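Local coordinates for protein putative acyl-CoA thioester hydrolase (Yersinia pestis KIM10+, PDB 5DM5) that probably hydrolyses acyl-CoA thioesters, as a hexameric enzyme of the hot-dog thioesterase family, at residues M72-V78 / Y118-A123; T93-I98 / P136-P140. All blocks are in the same frame, centred on the assembly; numbering follows the deposited sequence.

Overall arrangement
Both contacts reach the same antiparallel sheet of the hot-dog fold, on opposite sides of the chain's centre; their own centres are about 29 Å apart. Contact 1 is partly buried. It joins strands 64-74 and 118-129 and sits beside helix 43-60, and a second subunit extends the sheet there. Contact 2 is a surface contact. It lays the loop 136-140, which follows strand 118-129, on the turn between strands 83-93 and 97-106. Contact 1 combines weak backbone bonds, a tyrosine hydroxyl bond and apolar packing. Contact 2 depends mainly on one leucine and a glycine-histidine CH-pi contact. The two do not touch, but strands 97-106 and 118-129 are neighbours in the sheet.

Contact 1: M72-V78 / Y118-A123; sequences MTFLKPV and YRATEA
The Tyr118 ring has Pro77 O at its edge, near the ring plane, and the Lys76 chain passing it obliquely. This is the edge of the hot-dog sheet within one chain. Tyr118 OH donates to Pro77 O; the modelled 2.5 Å is very short and doubtful as a precise length. Lys76 CB lies 3.4 Å from Tyr118 CE1. The extended lysine chain then runs on past the ring, bringing CD to 3.4 Å from Tyr118 CD1. Tyr118 CG sits between its own backbone N and carbonyl carbon (chi1 68°), a setting that turns the ring toward Lys76 and Pro77. The Phe74 ring meets Thr121 obliquely, CD1 to OG1 at 4.2 Å. The Arg119 guanidinium has Leu75 CD2 at an oblique position. Its NH1 forms a salt bridge with Glu122 OE1 along strand 118-129.

The segments of strands 64-74 and 118-129 run antiparallel, their short axes at 170°. Thr73 and Glu122 form a hydrogen-bonded pair, but the bond from Thr73 N to Glu122 O is weak, at 3.5 Å. A classic beta bulge at Ala120 and Thr121, both facing Val104, interrupts the regular pairing on the other side of strand 118-129. Beyond Thr73, a strand of a second subunit pairs with Met72 and Thr73 and continues the sheet.

Met72, Thr121 and Ala123 touch Met48 of helix 43-60. Met72 SD rests 3.4 Å from Thr121 CG2 and also touches Ala123 CB. Val78 CG2 packs on Ala120 CB, beside Val106 of strand 97-106. Leu75 N gives Ala120 O a weak bond of 3.3 Å. Thr121 OG1 lies over the same carbonyl, nearly at right angles to the C=O (94°) and not on a lone pair.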
loop_
_atom_site.group_PDB
_atom_site.type_symbol
_atom_site.label_atom_id
_atom_site.label_comp_id
_atom_site.label_asym_id
_atom_site.label_seq_id
_atom_site.Cartn_x
_atom_site.Cartn_y
_atom_site.Cartn_z
ATOM N N MET B 72 -25.595 -4.283 9.617
ATOM C CA MET B 72 -24.962 -4.469 8.320
ATOM C C MET B 72 -25.306 -5.805 7.676
ATOM O O MET B 72 -25.246 -6.843 8.322
ATOM C CB MET B 72 -23.453 -4.340 8.423
ATOM C CG MET B 72 -22.766 -4.587 7.090
ATOM S SD MET B 72 -21.834 -3.157 6.581
ATOM C CE MET B 72 -20.835 -2.954 8.047
ATOM N N THR B 73 -25.694 -5.770 6.410
ATOM C CA THR B 73 -26.053 -6.977 5.709
ATOM C C THR B 73 -25.273 -7.032 4.420
ATOM O O THR B 73 -25.183 -6.030 3.723
ATOM C CB THR B 73 -27.542 -7.041 5.401
ATOM O OG1 THR B 73 -28.293 -6.723 6.575
ATOM C CG2 THR B 73 -27.920 -8.436 4.937
ATOM N N PHE B 74 -24.677 -8.181 4.114
ATOM C CA PHE B 74 -23.995 -8.357 2.832
ATOM C C PHE B 74 -24.912 -8.936 1.806
ATOM O O PHE B 74 -25.046 -10.143 1.673
ATOM C CB PHE B 74 -22.749 -9.222 2.983
ATOM C CG PHE B 74 -21.686 -8.563 3.782
ATOM C CD1 PHE B 74 -20.619 -7.957 3.158
ATOM C CD2 PHE B 74 -21.794 -8.465 5.146
ATOM C CE1 PHE B 74 -19.663 -7.307 3.882
ATOM C CE2 PHE B 74 -20.831 -7.816 5.876
ATOM C CZ PHE B 74 -19.767 -7.237 5.244
ATOM N N LEU B 75 -25.529 -8.022 1.071
ATOM C CA LEU B 75 -26.567 -8.343 0.108
ATOM C C LEU B 75 -26.011 -9.103 -1.078
ATOM O O LEU B 75 -26.424 -10.225 -1.366
ATOM C CB LEU B 75 -27.256 -7.063 -0.396
ATOM C CG LEU B 75 -28.079 -6.108 0.493
ATOM C CD1 LEU B 75 -28.379 -6.716 1.853
ATOM C CD2 LEU B 75 -27.482 -4.709 0.636
ATOM N N LYS B 76 -25.079 -8.471 -1.780
ATOM C CA LYS B 76 -24.512 -9.037 -2.993
ATOM C C LYS B 76 -22.992 -8.929 -2.992
ATOM O O LYS B 76 -22.439 -8.006 -2.395
ATOM C CB LYS B 76 -25.114 -8.347 -4.216
ATOM C CG LYS B 76 -26.640 -8.463 -4.252
ATOM C CD LYS B 76 -27.264 -8.042 -5.581
ATOM C CE LYS B 76 -28.720 -7.617 -5.394
ATOM N NZ LYS B 76 -29.211 -6.889 -6.583
ATOM N N PRO B 77 -22.312 -9.915 -3.591
ATOM C CA PRO B 77 -20.852 -9.908 -3.686
ATOM C C PRO B 77 -20.400 -8.861 -4.687
ATOM O O PRO B 77 -21.243 -8.409 -5.463
ATOM C CB PRO B 77 -20.527 -11.311 -4.186
ATOM C CG PRO B 77 -21.733 -11.708 -4.944
ATOM C CD PRO B 77 -22.891 -11.122 -4.203
ATOM N N VAL B 78 -19.129 -8.452 -4.637
ATOM C CA VAL B 78 -18.545 -7.503 -5.601
ATOM C C VAL B 78 -17.300 -8.087 -6.229
ATOM O O VAL B 78 -16.408 -8.532 -5.529
ATOM C CB VAL B 78 -18.141 -6.173 -4.958
ATOM C CG1 VAL B 78 -17.581 -5.222 -6.011
ATOM C CG2 VAL B 78 -19.309 -5.554 -4.216
ATOM N N TYR B 118 -26.332 -2.165 -8.708
ATOM C CA TYR B 118 -27.025 -2.854 -7.662
ATOM C C TYR B 118 -26.347 -2.535 -6.358
ATOM O O TYR B 118 -25.138 -2.329 -6.314
ATOM C CB TYR B 118 -27.035 -4.364 -7.912
ATOM C CG TYR B 118 -25.689 -5.034 -7.803
ATOM C CD1 TYR B 118 -25.215 -5.449 -6.560
ATOM C CD2 TYR B 118 -24.906 -5.297 -8.918
ATOM C CE1 TYR B 118 -23.995 -6.069 -6.414
ATOM C CE2 TYR B 118 -23.673 -5.933 -8.777
ATOM C CZ TYR B 118 -23.232 -6.314 -7.514
ATOM O OH TYR B 118 -22.029 -6.937 -7.319
ATOM N N ARG B 119 -27.140 -2.467 -5.299
ATOM C CA ARG B 119 -26.624 -2.207 -3.964
ATOM C C ARG B 119 -26.019 -3.453 -3.367
ATOM O O ARG B 119 -26.620 -4.518 -3.408
ATOM C CB ARG B 119 -27.718 -1.649 -3.069
ATOM C CG ARG B 119 -27.255 -1.267 -1.692
ATOM C CD ARG B 119 -28.376 -0.562 -0.988
ATOM N NE ARG B 119 -29.584 -1.363 -0.938
ATOM C CZ ARG B 119 -30.717 -0.944 -0.390
ATOM N NH1 ARG B 119 -30.772 0.267 0.143
ATOM N NH2 ARG B 119 -31.791 -1.724 -0.385
ATOM N N ALA B 120 -24.789 -3.333 -2.878
ATOM C CA ALA B 120 -24.069 -4.487 -2.362
ATOM C C ALA B 120 -23.987 -4.511 -0.830
ATOM O O ALA B 120 -23.731 -5.560 -0.241
ATOM C CB ALA B 120 -22.693 -4.543 -2.967
ATOM N N THR B 121 -24.115 -3.362 -0.177
ATOM C CA THR B 121 -24.115 -3.378 1.286
ATOM C C THR B 121 -24.854 -2.200 1.857
ATOM O O THR B 121 -24.825 -1.140 1.288
ATOM C CB THR B 121 -22.698 -3.361 1.847
ATOM O OG1 THR B 121 -21.968 -4.457 1.297
ATOM C CG2 THR B 121 -22.722 -3.517 3.338
ATOM N N GLU B 122 -25.547 -2.353 2.964
ATOM C CA GLU B 122 -26.093 -1.158 3.564
ATOM C C GLU B 122 -26.033 -1.304 5.062
ATOM O O GLU B 122 -26.118 -2.407 5.576
ATOM C CB GLU B 122 -27.504 -0.851 3.070
ATOM C CG GLU B 122 -28.107 0.351 3.787
ATOM C CD GLU B 122 -29.474 0.736 3.290
ATOM O OE1 GLU B 122 -30.057 -0.023 2.492
ATOM O OE2 GLU B 122 -29.957 1.812 3.698
ATOM N N ALA B 123 -25.825 -0.201 5.765
ATOM C CA ALA B 123 -25.756 -0.265 7.218
ATOM C C ALA B 123 -26.083 1.082 7.835
ATOM O O ALA B 123 -26.132 2.083 7.138
ATOM C CB ALA B 123 -24.396 -0.727 7.657
#

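Contact 2: T93-I98 / P136-P140; sequences TGHSSI and PRGLP
The Arg137 guanidinium, on the loop whose backbone passes His95 and Ser96, is gripped by carbonyl oxygens elsewhere in the chain. Its NE bonds to Val130 O and its NH2 to Ala60 O, at the end of helix 43-60. The side chain thus turns away from the 93-98 turn and ties the loop to the rest of the chain.

Leu139 carries most of the contact. Its CD2 methyl fits against both ends of the turn. Leu139 CD2 lies 3.4 Å from Thr93 CG2 and 3.7 Å from Ile98 CG1. Ser96 O is also near this methyl, and Gly94 O is a little farther off. The leucine therefore covers the start of strand 97-106 and the end of strand 83-93 together. On the backbone, His95 O and Leu139 N stand 3.0 Å apart.

The His95 ring meets Gly138 of the 136-140 loop. With CG anti to the backbone N (chi1 175°), the ring swings back to that loop although its CB bond points away. Gly138 CA makes an off-centre CH-pi contact with the His95 ring, 4.1 Å from the ring centroid and 30° off the ring normal. Pro136 adds a looser touch, its CB lying 4.0 Å from Ser96 OG.

Leu139 and Arg137 also touch Ala129 of strand 118-129. A bound triethylene glycol, probably from the crystallisation liquor, lies beside Thr93. The whole is a beta-hairpin turn joining two neighbouring strands of the hot-dog sheet, covered by the chain that follows the sheet's last strand.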
loop_
_atom_site.group_PDB
_atom_site.type_symbol
_atom_site.label_atom_id
_atom_site.label_comp_id
_atom_site.label_asym_id
_atom_site.label_seq_id
_atom_site.Cartn_x
_atom_site.Cartn_y
_atom_site.Cartn_z
ATOM N N THR B 93 -29.918 13.623 14.418
ATOM C CA THR B 93 -29.009 14.517 15.088
ATOM C C THR B 93 -29.364 14.503 16.588
ATOM O O THR B 93 -30.530 14.597 16.969
ATOM C CB THR B 93 -29.061 15.901 14.449
ATOM O OG1 THR B 93 -28.594 15.779 13.109
ATOM C CG2 THR B 93 -28.182 16.864 15.156
ATOM N N GLY B 94 -28.370 14.279 17.428
ATOM C CA GLY B 94 -28.553 14.287 18.864
ATOM C C GLY B 94 -27.942 15.617 19.214
ATOM O O GLY B 94 -27.830 16.484 18.359
ATOM N N HIS B 95 -27.537 15.796 20.454
ATOM C CA HIS B 95 -26.899 17.039 20.836
ATOM C C HIS B 95 -25.585 17.105 20.091
ATOM O O HIS B 95 -25.200 18.132 19.554
ATOM C CB HIS B 95 -26.672 17.086 22.334
ATOM C CG HIS B 95 -25.900 18.282 22.789
ATOM N ND1 HIS B 95 -24.614 18.193 23.276
ATOM C CD2 HIS B 95 -26.248 19.583 22.877
ATOM C CE1 HIS B 95 -24.197 19.395 23.621
ATOM N NE2 HIS B 95 -25.168 20.258 23.395
ATOM N N SER B 96 -24.881 15.988 20.137
ATOM C CA SER B 96 -23.638 15.779 19.417
ATOM C C SER B 96 -23.722 14.554 18.469
ATOM O O SER B 96 -23.012 14.489 17.469
ATOM C CB SER B 96 -22.481 15.646 20.405
ATOM O OG SER B 96 -22.733 14.672 21.398
ATOM N N SER B 97 -24.613 13.604 18.766
ATOM C CA SER B 97 -24.683 12.315 18.058
ATOM C C SER B 97 -25.382 12.302 16.686
ATOM O O SER B 97 -26.544 12.676 16.556
ATOM C CB SER B 97 -25.358 11.283 18.961
ATOM O OG SER B 97 -26.701 11.638 19.235
ATOM N N ILE B 98 -24.631 11.885 15.666
ATOM C CA ILE B 98 -25.115 11.754 14.284
ATOM C C ILE B 98 -25.345 10.331 13.742
ATOM O O ILE B 98 -24.395 9.550 13.629
ATOM C CB ILE B 98 -24.149 12.451 13.318
ATOM C CG1 ILE B 98 -23.976 13.899 13.748
ATOM C CG2 ILE B 98 -24.660 12.371 11.885
ATOM C CD1 ILE B 98 -23.029 14.656 12.881
ATOM N N PRO B 136 -16.912 14.768 23.376
ATOM C CA PRO B 136 -18.076 15.194 22.618
ATOM C C PRO B 136 -18.189 16.698 22.685
ATOM O O PRO B 136 -17.643 17.332 23.587
ATOM C CB PRO B 136 -19.228 14.510 23.330
ATOM C CG PRO B 136 -18.607 13.338 23.977
ATOM C CD PRO B 136 -17.252 13.765 24.392
ATOM N N ARG B 137 -18.851 17.264 21.693
ATOM C CA ARG B 137 -19.084 18.693 21.627
ATOM C C ARG B 137 -20.424 18.945 21.001
ATOM O O ARG B 137 -20.970 18.068 20.360
ATOM C CB ARG B 137 -18.001 19.355 20.818
ATOM C CG ARG B 137 -17.963 18.789 19.442
ATOM C CD ARG B 137 -16.946 19.471 18.611
ATOM N NE ARG B 137 -16.952 18.914 17.271
ATOM C CZ ARG B 137 -17.753 19.308 16.291
ATOM N NH1 ARG B 137 -18.624 20.283 16.491
ATOM N NH2 ARG B 137 -17.670 18.726 15.105
ATOM N N GLY B 138 -20.952 20.144 21.187
ATOM C CA GLY B 138 -22.258 20.483 20.661
ATOM C C GLY B 138 -22.261 20.466 19.152
ATOM O O GLY B 138 -21.226 20.633 18.522
ATOM N N LEU B 139 -23.440 20.312 18.573
ATOM C CA LEU B 139 -23.558 20.231 17.130
ATOM C C LEU B 139 -24.076 21.537 16.531
ATOM O O LEU B 139 -25.126 22.045 16.939
ATOM C CB LEU B 139 -24.493 19.079 16.766
ATOM C CG LEU B 139 -24.095 18.121 15.656
ATOM C CD1 LEU B 139 -22.633 17.839 15.787
ATOM C CD2 LEU B 139 -24.873 16.832 15.783
ATOM N N PRO B 140 -23.348 22.039 15.539
ATOM C CA PRO B 140 -23.723 23.250 14.811
ATOM C C PRO B 140 -25.033 23.078 14.069
ATOM O O PRO B 140 -25.069 22.504 12.986
ATOM C CB PRO B 140 -22.591 23.409 13.798
ATOM C CG PRO B 140 -21.443 22.698 14.400
ATOM C CD PRO B 140 -22.043 21.525 15.105
#